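Local coordinates for protein alanine racemase (Actinobacillus succinogenes, PDB 3C3K) that has the two-lobed fold of the periplasmic binding protein-like family and probably binds a small ligand between its lobes, at residues Ser122-Ile127 with Lys184-Phe189; Gly145-Leu150 with Ser158-Ala163. One frame throughout, in Å; residues are numbered along the deposited sequence.

Interaction 1: Ser122-Ile127 with Lys184-Phe189; sequences SGKKRI and KPDAIF
The carboxylate of D186 receives two consecutive backbone N-H groups: K125 N gives 2.8 Å to OD2 of D186, on that oxygen's syn lone pair, and R126 N gives 2.8 Å to OD1 of D186, 34° out of the carboxylate plane. Weaker crossed bonds join each N-H to the other oxygen, which leaves little freedom to turn about chi2. With chi1 at 58°, CG of D186 sits between its own backbone N and carbonyl carbon, where both oxygens face these N-H groups. In return, D186 N donates 2.9 Å to R126 O. K124 runs past D186 in the opposite direction, and its NZ reaches D186 O at 2.8 Å. The R126 chain bends at chi3, and its guanidinium is met at its edge and over one face: NE points almost straight at K184 O (2.9 Å), while OD2 of D186 lies over the face, offset toward the rim, 3.7 Å from R126 NH1, a long salt bridge with no N-H pointing at it. Strands 127-131 and 187-190 are parallel neighbours in the sheet of an alpha/beta lobe, bridged here at I127 and A187. Ahead of strand 127-131, G123 follows helix 108-121 in a Schellman motif. Further out, P211 O takes a second bond from K124 NZ.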
loop_
_atom_site.group_PDB
_atom_site.type_symbol
_atom_site.label_atom_id
_atom_site.label_comp_id
_atom_site.label_asym_id
_atom_site.label_seq_id
_atom_site.Cartn_x
_atom_site.Cartn_y
_atom_site.Cartn_z
ATOM N N SER B 122 -8.123 -2.777 31.532
ATOM C CA SER B 122 -7.112 -1.793 31.833
ATOM C C SER B 122 -7.776 -0.563 32.423
ATOM O O SER B 122 -7.095 0.397 32.692
ATOM C CB SER B 122 -6.291 -1.455 30.594
ATOM O OG SER B 122 -6.991 -0.525 29.793
ATOM N N GLY B 123 -9.106 -0.599 32.639
ATOM C CA GLY B 123 -9.774 0.482 33.367
ATOM C C GLY B 123 -10.517 1.494 32.494
ATOM O O GLY B 123 -11.081 2.440 33.019
ATOM N N LYS B 124 -10.517 1.293 31.164
ATOM C CA LYS B 124 -11.171 2.192 30.215
ATOM C C LYS B 124 -12.700 1.993 30.215
ATOM O O LYS B 124 -13.154 0.892 30.347
ATOM C CB LYS B 124 -10.582 1.992 28.801
ATOM C CG LYS B 124 -9.090 2.313 28.710
ATOM C CD LYS B 124 -8.864 3.799 29.081
ATOM C CE LYS B 124 -7.402 4.227 28.969
ATOM N NZ LYS B 124 -7.342 5.747 28.752
ATOM N N LYS B 125 -13.484 3.054 30.077
ATOM C CA LYS B 125 -14.901 2.976 30.311
ATOM C C LYS B 125 -15.690 3.695 29.204
ATOM O O LYS B 125 -16.912 3.526 29.061
ATOM C CB LYS B 125 -15.236 3.603 31.677
ATOM C CG LYS B 125 -15.147 2.580 32.808
ATOM C CD LYS B 125 -15.564 3.178 34.128
ATOM C CE LYS B 125 -15.325 2.203 35.256
ATOM N NZ LYS B 125 -13.978 1.527 35.161
ATOM N N ARG B 126 -14.989 4.460 28.383
ATOM C CA ARG B 126 -15.657 5.145 27.279
ATOM C C ARG B 126 -14.907 4.853 25.995
ATOM O O ARG B 126 -14.038 5.651 25.564
ATOM C CB ARG B 126 -15.727 6.650 27.545
ATOM C CG ARG B 126 -16.671 6.998 28.695
ATOM C CD ARG B 126 -16.606 8.481 29.249
ATOM N NE ARG B 126 -15.305 9.152 29.226
ATOM C CZ ARG B 126 -14.360 9.103 30.176
ATOM N NH1 ARG B 126 -14.522 8.384 31.282
ATOM N NH2 ARG B 126 -13.214 9.790 30.020
ATOM N N ILE B 127 -15.218 3.705 25.401
ATOM C CA ILE B 127 -14.463 3.202 24.291
ATOM C C ILE B 127 -15.280 3.560 23.053
ATOM O O ILE B 127 -16.479 3.226 22.984
ATOM C CB ILE B 127 -14.258 1.660 24.394
ATOM C CG1 ILE B 127 -13.489 1.296 25.664
ATOM C CG2 ILE B 127 -13.520 1.114 23.113
ATOM C CD1 ILE B 127 -13.700 -0.090 26.151
ATOM N N LYS B 184 -16.112 12.820 26.140
ATOM C CA LYS B 184 -15.030 12.350 25.275
ATOM C C LYS B 184 -14.612 10.876 25.533
ATOM O O LYS B 184 -14.782 10.362 26.652
ATOM C CB LYS B 184 -13.832 13.272 25.437
ATOM C CG LYS B 184 -14.277 14.631 25.818
ATOM C CD LYS B 184 -14.088 15.627 24.738
ATOM C CE LYS B 184 -12.987 16.554 25.209
ATOM N NZ LYS B 184 -12.760 17.617 24.214
ATOM N N PRO B 185 -14.043 10.206 24.517
ATOM C CA PRO B 185 -13.674 8.862 24.836
ATOM C C PRO B 185 -12.416 8.826 25.685
ATOM O O PRO B 185 -11.640 9.810 25.724
ATOM C CB PRO B 185 -13.413 8.229 23.460
ATOM C CG PRO B 185 -12.906 9.314 22.646
ATOM C CD PRO B 185 -13.711 10.553 23.119
ATOM N N ASP B 186 -12.250 7.737 26.430
ATOM C CA ASP B 186 -10.965 7.459 27.005
ATOM C C ASP B 186 -10.267 6.344 26.210
ATOM O O ASP B 186 -9.202 5.869 26.619
ATOM C CB ASP B 186 -11.072 7.111 28.526
ATOM C CG ASP B 186 -11.980 5.903 28.816
ATOM O OD1 ASP B 186 -12.373 5.208 27.852
ATOM O OD2 ASP B 186 -12.342 5.660 30.012
ATOM N N ALA B 187 -10.857 5.891 25.102
ATOM C CA ALA B 187 -10.205 4.882 24.269
ATOM C C ALA B 187 -10.834 4.775 22.923
ATOM O O ALA B 187 -12.068 5.018 22.779
ATOM C CB ALA B 187 -10.177 3.524 24.939
ATOM N N ILE B 188 -9.979 4.543 21.921
ATOM C CA ILE B 188 -10.403 4.525 20.524
ATOM C C ILE B 188 -9.899 3.243 19.902
ATOM O O ILE B 188 -8.679 2.942 19.917
ATOM C CB ILE B 188 -9.942 5.777 19.699
ATOM C CG1 ILE B 188 -10.678 7.059 20.159
ATOM C CG2 ILE B 188 -10.351 5.606 18.263
ATOM C CD1 ILE B 188 -10.166 8.342 19.539
ATOM N N PHE B 189 -10.859 2.466 19.404
ATOM C CA PHE B 189 -10.591 1.232 18.725
ATOM C C PHE B 189 -10.913 1.460 17.232
ATOM O O PHE B 189 -12.062 1.732 16.907
ATOM C CB PHE B 189 -11.528 0.156 19.295
ATOM C CG PHE B 189 -11.455 -1.189 18.591
ATOM C CD1 PHE B 189 -10.267 -1.607 17.954
ATOM C CD2 PHE B 189 -12.551 -2.079 18.650
ATOM C CE1 PHE B 189 -10.218 -2.819 17.329
ATOM C CE2 PHE B 189 -12.502 -3.324 18.028
ATOM C CZ PHE B 189 -11.330 -3.704 17.379
#

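Interaction 2: Gly145-Leu150 with Ser158-Ala163; sequences GYLNRL and SRISYA
A chi1 of 157° swings the Y146 ring away from its own backbone N and across to the backbone of R159, while I160, with CG1 beside its backbone N, extends past the ring in the opposite direction. The phenol oxygen thereby meets the strand's backbone: R159 N donates to Y146 OH over 2.8 Å, with an angle of 156° at the hydrogen. The same OH is also hydrogen-bonded to I127 O, so one hydroxyl links the helix to the backbones of two neighbouring strands. Beside the hydroxyl, CE1 of Y146 lies 3.8 Å from CG1 of I160. This is the second half of a right-handed beta-alpha-beta crossover, strand 127-131 to helix 137-152 to strand 159-162; the segment axes run nearly antiparallel (167°) and approach to 10.4 Å. At the next residue, CD2 of L147 touches CD1 of I160 at 4.1 Å, the two side chains crossing at about a right angle, and comes within 3.4 Å of OG of S158. CD1 of L150 lies 3.8 Å from the same OG of S158, and CG of L150 lies over the rim of one face of the Y146 ring. I127 of the inner strand 127-131 also packs against L150.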
loop_
_atom_site.group_PDB
_atom_site.type_symbol
_atom_site.label_atom_id
_atom_site.label_comp_id
_atom_site.label_asym_id
_atom_site.label_seq_id
_atom_site.Cartn_x
_atom_site.Cartn_y
_atom_site.Cartn_z
ATOM N N GLY B 145 -19.540 -6.832 17.535
ATOM C CA GLY B 145 -18.669 -7.329 18.577
ATOM C C GLY B 145 -18.415 -6.183 19.567
ATOM O O GLY B 145 -18.593 -6.376 20.764
ATOM N N TYR B 146 -18.042 -4.987 19.070
ATOM C CA TYR B 146 -17.798 -3.796 19.914
ATOM C C TYR B 146 -19.079 -3.416 20.710
ATOM O O TYR B 146 -19.033 -3.236 21.896
ATOM C CB TYR B 146 -17.387 -2.596 19.026
ATOM C CG TYR B 146 -17.595 -1.197 19.578
ATOM C CD1 TYR B 146 -18.687 -0.407 19.149
ATOM C CD2 TYR B 146 -16.665 -0.613 20.444
ATOM C CE1 TYR B 146 -18.901 0.875 19.629
ATOM C CE2 TYR B 146 -16.850 0.709 20.903
ATOM C CZ TYR B 146 -18.012 1.426 20.510
ATOM O OH TYR B 146 -18.237 2.714 20.958
ATOM N N LEU B 147 -20.217 -3.278 20.043
ATOM C CA LEU B 147 -21.431 -2.760 20.713
ATOM C C LEU B 147 -21.960 -3.761 21.758
ATOM O O LEU B 147 -22.299 -3.392 22.891
ATOM C CB LEU B 147 -22.508 -2.595 19.685
ATOM C CG LEU B 147 -22.407 -1.363 18.801
ATOM C CD1 LEU B 147 -23.532 -1.449 17.753
ATOM C CD2 LEU B 147 -22.564 -0.198 19.700
ATOM N N ASN B 148 -21.982 -5.038 21.385
ATOM C CA ASN B 148 -22.414 -6.098 22.308
ATOM C C ASN B 148 -21.518 -6.240 23.508
ATOM O O ASN B 148 -21.998 -6.545 24.619
ATOM C CB ASN B 148 -22.529 -7.471 21.619
ATOM C CG ASN B 148 -23.526 -7.465 20.489
ATOM O OD1 ASN B 148 -24.437 -6.643 20.458
ATOM N ND2 ASN B 148 -23.346 -8.377 19.537
ATOM N N ARG B 149 -20.223 -6.066 23.327
ATOM C CA ARG B 149 -19.316 -6.283 24.458
ATOM C C ARG B 149 -19.350 -5.111 25.418
ATOM O O ARG B 149 -19.188 -5.253 26.626
ATOM C CB ARG B 149 -17.912 -6.561 23.918
ATOM C CG ARG B 149 -17.073 -7.404 24.799
ATOM C CD ARG B 149 -17.630 -8.826 24.893
ATOM N NE ARG B 149 -16.873 -9.601 25.858
ATOM C CZ ARG B 149 -17.311 -10.738 26.359
ATOM N NH1 ARG B 149 -18.475 -11.198 25.949
ATOM N NH2 ARG B 149 -16.605 -11.392 27.269
ATOM N N LEU B 150 -19.626 -3.920 24.916
ATOM C CA LEU B 150 -19.835 -2.777 25.828
ATOM C C LEU B 150 -21.027 -3.015 26.727
ATOM O O LEU B 150 -20.965 -2.685 27.898
ATOM C CB LEU B 150 -20.003 -1.425 25.108
ATOM C CG LEU B 150 -18.830 -0.897 24.250
ATOM C CD1 LEU B 150 -19.176 0.486 23.639
ATOM C CD2 LEU B 150 -17.545 -0.829 25.057
ATOM N N SER B 158 -21.217 4.653 24.272
ATOM C CA SER B 158 -21.100 4.028 22.999
ATOM C C SER B 158 -20.884 5.119 22.001
ATOM O O SER B 158 -21.609 6.165 22.042
ATOM C CB SER B 158 -22.447 3.415 22.623
ATOM O OG SER B 158 -22.204 2.199 22.055
ATOM N N ARG B 159 -19.896 4.909 21.117
ATOM C CA ARG B 159 -19.848 5.695 19.931
ATOM C C ARG B 159 -19.042 5.325 18.749
ATOM O O ARG B 159 -17.900 4.876 18.864
ATOM C CB ARG B 159 -20.207 7.145 20.099
ATOM C CG ARG B 159 -19.230 8.257 20.219
ATOM C CD ARG B 159 -20.190 9.516 20.217
ATOM N NE ARG B 159 -20.155 10.252 21.502
ATOM C CZ ARG B 159 -20.926 9.996 22.573
ATOM N NH1 ARG B 159 -20.771 10.719 23.682
ATOM N NH2 ARG B 159 -21.825 9.010 22.566
ATOM N N ILE B 160 -19.625 5.576 17.590
ATOM C CA ILE B 160 -19.032 5.102 16.357
ATOM C C ILE B 160 -18.905 6.252 15.401
ATOM O O ILE B 160 -19.877 7.036 15.196
ATOM C CB ILE B 160 -19.928 4.030 15.727
ATOM C CG1 ILE B 160 -20.111 2.901 16.709
ATOM C CG2 ILE B 160 -19.351 3.535 14.374
ATOM C CD1 ILE B 160 -21.278 1.932 16.410
ATOM N N SER B 161 -17.729 6.366 14.798
ATOM C CA SER B 161 -17.580 7.396 13.814
ATOM C C SER B 161 -17.071 6.711 12.546
ATOM O O SER B 161 -16.265 5.795 12.641
ATOM C CB SER B 161 -16.555 8.388 14.368
ATOM O OG SER B 161 -16.169 9.309 13.393
ATOM N N TYR B 162 -17.542 7.111 11.369
ATOM C CA TYR B 162 -17.253 6.323 10.175
ATOM C C TYR B 162 -16.255 7.043 9.330
ATOM O O TYR B 162 -16.429 8.226 8.979
ATOM C CB TYR B 162 -18.520 5.968 9.356
ATOM C CG TYR B 162 -19.451 5.035 10.097
ATOM C CD1 TYR B 162 -19.275 3.667 10.013
ATOM C CD2 TYR B 162 -20.509 5.521 10.894
ATOM C CE1 TYR B 162 -20.081 2.800 10.692
ATOM C CE2 TYR B 162 -21.375 4.624 11.586
ATOM C CZ TYR B 162 -21.128 3.257 11.471
ATOM O OH TYR B 162 -21.861 2.283 12.136
ATOM N N ALA B 163 -15.154 6.362 9.035
ATOM C CA ALA B 163 -14.184 7.015 8.173
ATOM C C ALA B 163 -14.657 6.892 6.741
ATOM O O ALA B 163 -15.019 5.827 6.327
ATOM C CB ALA B 163 -12.783 6.387 8.359
#

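Overall arrangement
Both interactions belong to the four-stranded parallel sheet of one lobe, ordered 159-162, 127-131, 187-190, 215-217, and their centres lie about 11 Å apart. Interaction 1 joins the entry of strand 127-131 to that of strand 187-190; interaction 2 sets helix 137-152 against the edge strand 159-162. Along the chain the order is 122-127, 145-150, 158-163, 184-189, so interaction 2 falls wholly within the span between the segments of interaction 1. They meet at I127, which belongs to interaction 1 and lies against Y146 and L150 of interaction 2. Together they tie three neighbouring strands and a covering helix into one continuous part of the lobe.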